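Diaminopimelate decarboxylase (Aquifex aeolicus, PDB 2P3E) probably catalyses the pyridoxal-phosphate-dependent decarboxylation of meso-diaminopimelate to L-lysine, the last step of lysine biosynthesis. Local coordinates at residues B[7-21]-B[36-48]. Residues are numbered along the deposited sequence; the frame is centred on the assembly and turned at random.
Sequences YNPYLEYRDGELFIE and LYVYSSNFIKERF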
loop_
_atom_site.group_PDB
_atom_site.type_symbol
_atom_site.label_atom_id
_atom_site.label_comp_id
_atom_site.label_asym_id
_atom_site.label_seq_id
_atom_site.Cartn_x
_atom_site.Cartn_y
_atom_site.Cartn_z
ATOM N N TYR B 7 22.286 -14.866 -2.227
ATOM C CA TYR B 7 20.879 -14.489 -2.093
ATOM C C TYR B 7 19.992 -15.721 -2.080
ATOM O O TYR B 7 19.189 -15.920 -1.159
ATOM C CB TYR B 7 20.469 -13.527 -3.217
ATOM C CG TYR B 7 20.977 -12.129 -3.016
ATOM C CD1 TYR B 7 20.339 -11.266 -2.131
ATOM C CD2 TYR B 7 22.103 -11.662 -3.709
ATOM C CE1 TYR B 7 20.804 -9.993 -1.912
ATOM C CE2 TYR B 7 22.579 -10.378 -3.507
ATOM C CZ TYR B 7 21.913 -9.539 -2.614
ATOM O OH TYR B 7 22.337 -8.260 -2.401
ATOM N N ASN B 8 20.166 -16.571 -3.093
ATOM C CA ASN B 8 19.343 -17.760 -3.265
ATOM C C ASN B 8 20.152 -18.770 -4.089
ATOM O O ASN B 8 20.483 -18.497 -5.247
ATOM C CB ASN B 8 18.015 -17.406 -3.965
ATOM C CG ASN B 8 17.030 -18.571 -4.015
ATOM O OD1 ASN B 8 17.416 -19.723 -4.245
ATOM N ND2 ASN B 8 15.734 -18.276 -3.804
ATOM N N PRO B 9 20.485 -19.926 -3.492
ATOM C CA PRO B 9 21.388 -20.834 -4.213
ATOM C C PRO B 9 20.722 -21.538 -5.396
ATOM O O PRO B 9 21.403 -22.246 -6.140
ATOM C CB PRO B 9 21.807 -21.837 -3.134
ATOM C CG PRO B 9 20.695 -21.854 -2.183
ATOM C CD PRO B 9 20.106 -20.465 -2.176
ATOM N N TYR B 10 19.416 -21.322 -5.581
ATOM C CA TYR B 10 18.704 -21.832 -6.760
ATOM C C TYR B 10 18.719 -20.858 -7.939
ATOM O O TYR B 10 18.215 -21.183 -9.007
ATOM C CB TYR B 10 17.281 -22.260 -6.400
ATOM C CG TYR B 10 17.278 -23.446 -5.476
ATOM C CD1 TYR B 10 17.450 -24.738 -5.995
ATOM C CD2 TYR B 10 17.145 -23.291 -4.094
ATOM C CE1 TYR B 10 17.479 -25.831 -5.182
ATOM C CE2 TYR B 10 17.168 -24.400 -3.254
ATOM C CZ TYR B 10 17.335 -25.670 -3.821
ATOM O OH TYR B 10 17.364 -26.807 -3.050
ATOM N N LEU B 11 19.327 -19.688 -7.735
ATOM C CA LEU B 11 19.513 -18.706 -8.790
ATOM C C LEU B 11 20.857 -18.911 -9.478
ATOM O O LEU B 11 21.888 -19.087 -8.820
ATOM C CB LEU B 11 19.486 -17.279 -8.233
ATOM C CG LEU B 11 18.176 -16.534 -7.975
ATOM C CD1 LEU B 11 18.479 -15.262 -7.186
ATOM C CD2 LEU B 11 17.486 -16.194 -9.293
ATOM N N GLU B 12 20.847 -18.845 -10.801
ATOM C CA GLU B 12 22.089 -18.901 -11.565
ATOM C C GLU B 12 21.897 -18.373 -12.966
ATOM O O GLU B 12 20.803 -18.470 -13.537
ATOM C CB GLU B 12 22.624 -20.344 -11.643
ATOM C CG GLU B 12 21.682 -21.320 -12.289
ATOM C CD GLU B 12 22.324 -22.683 -12.546
ATOM O OE1 GLU B 12 23.243 -23.079 -11.786
ATOM O OE2 GLU B 12 21.907 -23.350 -13.514
ATOM N N TYR B 13 22.974 -17.825 -13.519
ATOM C CA TYR B 13 23.034 -17.555 -14.942
ATOM C C TYR B 13 23.496 -18.797 -15.708
ATOM O O TYR B 13 24.419 -19.498 -15.272
ATOM C CB TYR B 13 23.973 -16.398 -15.219
ATOM C CG TYR B 13 23.413 -15.034 -14.888
ATOM C CD1 TYR B 13 22.414 -14.454 -15.674
ATOM C CD2 TYR B 13 23.908 -14.307 -13.811
ATOM C CE1 TYR B 13 21.907 -13.184 -15.380
ATOM C CE2 TYR B 13 23.416 -13.035 -13.512
ATOM C CZ TYR B 13 22.405 -12.487 -14.297
ATOM O OH TYR B 13 21.934 -11.232 -13.993
ATOM N N ARG B 14 22.818 -19.080 -16.819
ATOM C CA ARG B 14 23.196 -20.158 -17.745
ATOM C C ARG B 14 23.320 -19.535 -19.132
ATOM O O ARG B 14 22.297 -19.188 -19.749
ATOM C CB ARG B 14 22.121 -21.245 -17.811
ATOM C CG ARG B 14 21.852 -22.012 -16.533
ATOM C CD ARG B 14 20.869 -23.161 -16.827
ATOM N NE ARG B 14 20.493 -23.894 -15.627
ATOM C CZ ARG B 14 19.652 -24.923 -15.599
ATOM N NH1 ARG B 14 19.090 -25.383 -16.718
ATOM N NH2 ARG B 14 19.390 -25.506 -14.438
ATOM N N ASP B 15 24.559 -19.382 -19.611
ATOM C CA ASP B 15 24.840 -18.770 -20.927
ATOM C C ASP B 15 24.208 -17.370 -21.063
ATOM O O ASP B 15 23.576 -17.053 -22.071
ATOM C CB ASP B 15 24.380 -19.709 -22.059
ATOM C CG ASP B 15 24.726 -19.185 -23.446
ATOM O OD1 ASP B 15 25.827 -18.621 -23.630
ATOM O OD2 ASP B 15 23.882 -19.339 -24.353
ATOM N N GLY B 16 24.366 -16.553 -20.025
ATOM C CA GLY B 16 23.882 -15.167 -20.018
ATOM C C GLY B 16 22.416 -14.993 -19.635
ATOM O O GLY B 16 21.917 -13.871 -19.618
ATOM N N GLU B 17 21.730 -16.097 -19.332
ATOM C CA GLU B 17 20.293 -16.078 -18.999
ATOM C C GLU B 17 20.036 -16.490 -17.554
ATOM O O GLU B 17 20.552 -17.512 -17.088
ATOM C CB GLU B 17 19.495 -16.989 -19.939
ATOM C CG GLU B 17 19.379 -16.479 -21.384
ATOM C CD GLU B 17 18.352 -15.359 -21.566
ATOM O OE1 GLU B 17 17.630 -14.993 -20.590
ATOM O OE2 GLU B 17 18.259 -14.845 -22.700
ATOM N N LEU B 18 19.220 -15.703 -16.856
ATOM C CA LEU B 18 18.918 -15.969 -15.446
ATOM C C LEU B 18 17.894 -17.098 -15.307
ATOM O O LEU B 18 16.863 -17.105 -15.987
ATOM C CB LEU B 18 18.443 -14.685 -14.726
ATOM C CG LEU B 18 18.346 -14.755 -13.188
ATOM C CD1 LEU B 18 19.710 -14.903 -12.529
ATOM C CD2 LEU B 18 17.626 -13.521 -12.627
ATOM N N PHE B 19 18.205 -18.050 -14.434
ATOM C CA PHE B 19 17.348 -19.191 -14.132
ATOM C C PHE B 19 17.075 -19.249 -12.617
ATOM O O PHE B 19 17.923 -18.854 -11.818
ATOM C CB PHE B 19 18.013 -20.512 -14.558
ATOM C CG PHE B 19 17.926 -20.810 -16.043
ATOM C CD1 PHE B 19 17.025 -21.743 -16.523
ATOM C CD2 PHE B 19 18.763 -20.175 -16.950
ATOM C CE1 PHE B 19 16.942 -22.030 -17.897
ATOM C CE2 PHE B 19 18.688 -20.446 -18.335
ATOM C CZ PHE B 19 17.779 -21.370 -18.801
ATOM N N ILE B 20 15.912 -19.779 -12.248
ATOM C CA ILE B 20 15.602 -20.120 -10.850
ATOM C C ILE B 20 15.042 -21.528 -10.816
ATOM O O ILE B 20 14.092 -21.834 -11.533
ATOM C CB ILE B 20 14.600 -19.102 -10.200
ATOM C CG1 ILE B 20 14.420 -19.398 -8.698
ATOM C CG2 ILE B 20 13.257 -19.070 -10.958
ATOM C CD1 ILE B 20 13.642 -18.338 -7.953
ATOM N N GLU B 21 15.637 -22.392 -9.995
ATOM C CA GLU B 21 15.303 -23.824 -9.980
ATOM C C GLU B 21 15.179 -24.456 -11.390
ATOM O O GLU B 21 14.236 -25.210 -11.674
ATOM C CB GLU B 21 14.032 -24.091 -9.145
ATOM C CG GLU B 21 14.224 -23.828 -7.655
ATOM C CD GLU B 21 13.394 -24.740 -6.793
ATOM O OE1 GLU B 21 13.335 -25.954 -7.096
ATOM O OE2 GLU B 21 12.802 -24.244 -5.809
ATOM N N LEU B 36 5.829 -9.850 -12.474
ATOM C CA LEU B 36 5.681 -11.251 -12.084
ATOM C C LEU B 36 6.458 -11.549 -10.804
ATOM O O LEU B 36 7.679 -11.316 -10.732
ATOM C CB LEU B 36 6.192 -12.178 -13.211
ATOM C CG LEU B 36 5.964 -13.688 -13.056
ATOM C CD1 LEU B 36 4.465 -13.985 -13.061
ATOM C CD2 LEU B 36 6.668 -14.497 -14.174
ATOM N N TYR B 37 5.754 -12.060 -9.795
ATOM C CA TYR B 37 6.413 -12.599 -8.608
ATOM C C TYR B 37 6.708 -14.075 -8.813
ATOM O O TYR B 37 5.804 -14.873 -9.098
ATOM C CB TYR B 37 5.542 -12.413 -7.366
ATOM C CG TYR B 37 5.743 -11.084 -6.657
ATOM C CD1 TYR B 37 4.821 -10.035 -6.789
ATOM C CD2 TYR B 37 6.863 -10.879 -5.851
ATOM C CE1 TYR B 37 5.018 -8.804 -6.103
ATOM C CE2 TYR B 37 7.073 -9.668 -5.194
ATOM C CZ TYR B 37 6.151 -8.640 -5.323
ATOM O OH TYR B 37 6.397 -7.463 -4.631
ATOM N N VAL B 38 7.971 -14.441 -8.637
ATOM C CA VAL B 38 8.410 -15.826 -8.841
ATOM C C VAL B 38 9.013 -16.348 -7.544
ATOM O O VAL B 38 9.884 -15.694 -6.978
ATOM C CB VAL B 38 9.461 -15.912 -9.991
ATOM C CG1 VAL B 38 9.895 -17.381 -10.223
ATOM C CG2 VAL B 38 8.902 -15.308 -11.293
ATOM N N TYR B 39 8.539 -17.515 -7.081
ATOM C CA TYR B 39 8.999 -18.101 -5.844
ATOM C C TYR B 39 9.691 -19.452 -6.070
ATOM O O TYR B 39 9.281 -20.232 -6.940
ATOM C CB TYR B 39 7.823 -18.296 -4.870
ATOM C CG TYR B 39 7.086 -17.019 -4.520
ATOM C CD1 TYR B 39 7.499 -16.219 -3.456
ATOM C CD2 TYR B 39 5.990 -16.600 -5.272
ATOM C CE1 TYR B 39 6.811 -15.029 -3.137
ATOM C CE2 TYR B 39 5.286 -15.426 -4.946
ATOM C CZ TYR B 39 5.705 -14.654 -3.901
ATOM O OH TYR B 39 4.985 -13.510 -3.624
ATOM N N SER B 40 10.711 -19.720 -5.257
ATOM C CA SER B 40 11.404 -21.016 -5.234
ATOM C C SER B 40 10.818 -21.899 -4.145
ATOM O O SER B 40 10.946 -21.615 -2.951
ATOM C CB SER B 40 12.912 -20.821 -5.012
ATOM O OG SER B 40 13.543 -22.037 -4.585
ATOM N N SER B 41 10.200 -23.004 -4.566
ATOM C CA SER B 41 9.632 -23.963 -3.643
ATOM C C SER B 41 10.698 -24.552 -2.710
ATOM O O SER B 41 10.501 -24.612 -1.484
ATOM C CB SER B 41 8.923 -25.081 -4.423
ATOM O OG SER B 41 8.279 -25.977 -3.549
ATOM N N ASN B 42 11.827 -24.975 -3.286
ATOM C CA ASN B 42 12.860 -25.638 -2.496
ATOM C C ASN B 42 13.587 -24.696 -1.555
ATOM O O ASN B 42 14.052 -25.126 -0.499
ATOM C CB ASN B 42 13.845 -26.420 -3.375
ATOM C CG ASN B 42 13.283 -27.755 -3.803
ATOM O OD1 ASN B 42 12.993 -28.610 -2.963
ATOM N ND2 ASN B 42 13.068 -27.923 -5.114
ATOM N N PHE B 43 13.696 -23.421 -1.933
ATOM C CA PHE B 43 14.229 -22.422 -0.996
ATOM C C PHE B 43 13.367 -22.312 0.258
ATOM O O PHE B 43 13.896 -22.332 1.383
ATOM C CB PHE B 43 14.400 -21.040 -1.645
ATOM C CG PHE B 43 15.107 -20.029 -0.760
ATOM C CD1 PHE B 43 16.497 -19.906 -0.792
ATOM C CD2 PHE B 43 14.385 -19.216 0.120
ATOM C CE1 PHE B 43 17.153 -18.984 0.020
ATOM C CE2 PHE B 43 15.035 -18.271 0.927
ATOM C CZ PHE B 43 16.427 -18.163 0.873
ATOM N N ILE B 44 12.053 -22.174 0.068
ATOM C CA ILE B 44 11.108 -22.062 1.186
ATOM C C ILE B 44 11.228 -23.272 2.122
ATOM O O ILE B 44 11.372 -23.112 3.347
ATOM C CB ILE B 44 9.649 -21.892 0.697
ATOM C CG1 ILE B 44 9.476 -20.563 -0.064
ATOM C CG2 ILE B 44 8.678 -21.920 1.873
ATOM C CD1 ILE B 44 8.189 -20.472 -0.879
ATOM N N LYS B 45 11.158 -24.476 1.540
ATOM C CA LYS B 45 11.232 -25.730 2.297
ATOM C C LYS B 45 12.535 -25.824 3.087
ATOM O O LYS B 45 12.518 -26.225 4.251
ATOM C CB LYS B 45 11.083 -26.965 1.374
ATOM C CG LYS B 45 9.713 -27.134 0.702
ATOM C CD LYS B 45 9.770 -28.190 -0.428
ATOM C CE LYS B 45 8.386 -28.499 -1.002
ATOM N NZ LYS B 45 8.444 -29.718 -1.877
ATOM N N GLU B 46 13.647 -25.459 2.456
ATOM C CA GLU B 46 14.972 -25.560 3.079
ATOM C C GLU B 46 15.207 -24.535 4.192
ATOM O O GLU B 46 15.871 -24.850 5.184
ATOM C CB GLU B 46 16.094 -25.464 2.045
ATOM C CG GLU B 46 16.225 -26.731 1.210
ATOM C CD GLU B 46 16.990 -26.525 -0.080
ATOM O OE1 GLU B 46 17.742 -25.536 -0.200
ATOM O OE2 GLU B 46 16.831 -27.378 -0.981
ATOM N N ARG B 47 14.675 -23.319 4.028
ATOM C CA ARG B 47 14.704 -22.341 5.135
ATOM C C ARG B 47 13.911 -22.830 6.343
ATOM O O ARG B 47 14.354 -22.666 7.491
ATOM C CB ARG B 47 14.179 -20.962 4.702
ATOM C CG ARG B 47 14.961 -20.333 3.554
ATOM C CD ARG B 47 16.409 -20.025 3.907
ATOM N NE ARG B 47 16.457 -18.843 4.765
ATOM C CZ ARG B 47 17.512 -18.044 4.907
ATOM N NH1 ARG B 47 18.653 -18.294 4.250
ATOM N NH2 ARG B 47 17.421 -16.992 5.717
ATOM N N PHE B 48 12.725 -23.384 6.091
ATOM C CA PHE B 48 11.913 -23.930 7.166
ATOM C C PHE B 48 12.633 -25.085 7.866
ATOM O O PHE B 48 12.633 -25.165 9.105
ATOM C CB PHE B 48 10.528 -24.396 6.694
ATOM C CG PHE B 48 9.689 -24.991 7.800
ATOM C CD1 PHE B 48 9.008 -24.172 8.688
ATOM C CD2 PHE B 48 9.604 -26.378 7.965
ATOM C CE1 PHE B 48 8.242 -24.715 9.733
ATOM C CE2 PHE B 48 8.825 -26.933 9.001
ATOM C CZ PHE B 48 8.160 -26.101 9.892
#
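Glu-21 puts its carboxylate on the first turn of helix 41-54 and grips it with both oxygens. Glu-21 OE2 takes two donors: Ser-40 OG, 2.6 Å away on its anti side, and the backbone N of Asn-42 at 2.8 Å on the syn side. Glu-21 OE1 accepts Asn-42 ND2 at 2.8 Å in a nearly straight bond (165°), the donor lying somewhat out of the carboxylate plane. These three donors at the helix start would probably favour the charged form of Glu-21. Ser-40 is the N-cap: with OG anti to its own backbone N (chi1 162°), the hydroxyl donates to Glu-21 while Ser-40 OG accepts from Phe-43 N at 3.0 Å.

Beside the cap, the amide of Asn-8 lies obliquely against the Phe-43 ring, Asn-8 ND2 3.5 Å from Phe-43 CD1, and Pro-9 CD meets that ring at its edge. The Tyr-10 side chain crosses that of Asn-42 at about a right angle, Tyr-10 CZ 3.6 Å from Asn-42 CB. Ile-20 and Val-38 slide past each other in opposite directions, CG2 against CG1.

Farther out, Asn-8 OD1 takes Tyr-10 N in an Asx turn, while its ND2 bonds to Asn-287 O. Tyr-10 O receives Glu-21 N, closing the base of the hairpin, and Asn-398 N gives OE1 of Glu-21 another donor. The result is a side-chain-capped helix N-terminus, joining the N-terminal beta hairpin to the point where strand 36-40 turns into the helix leading to the TIM-barrel domain of this decarboxylase family.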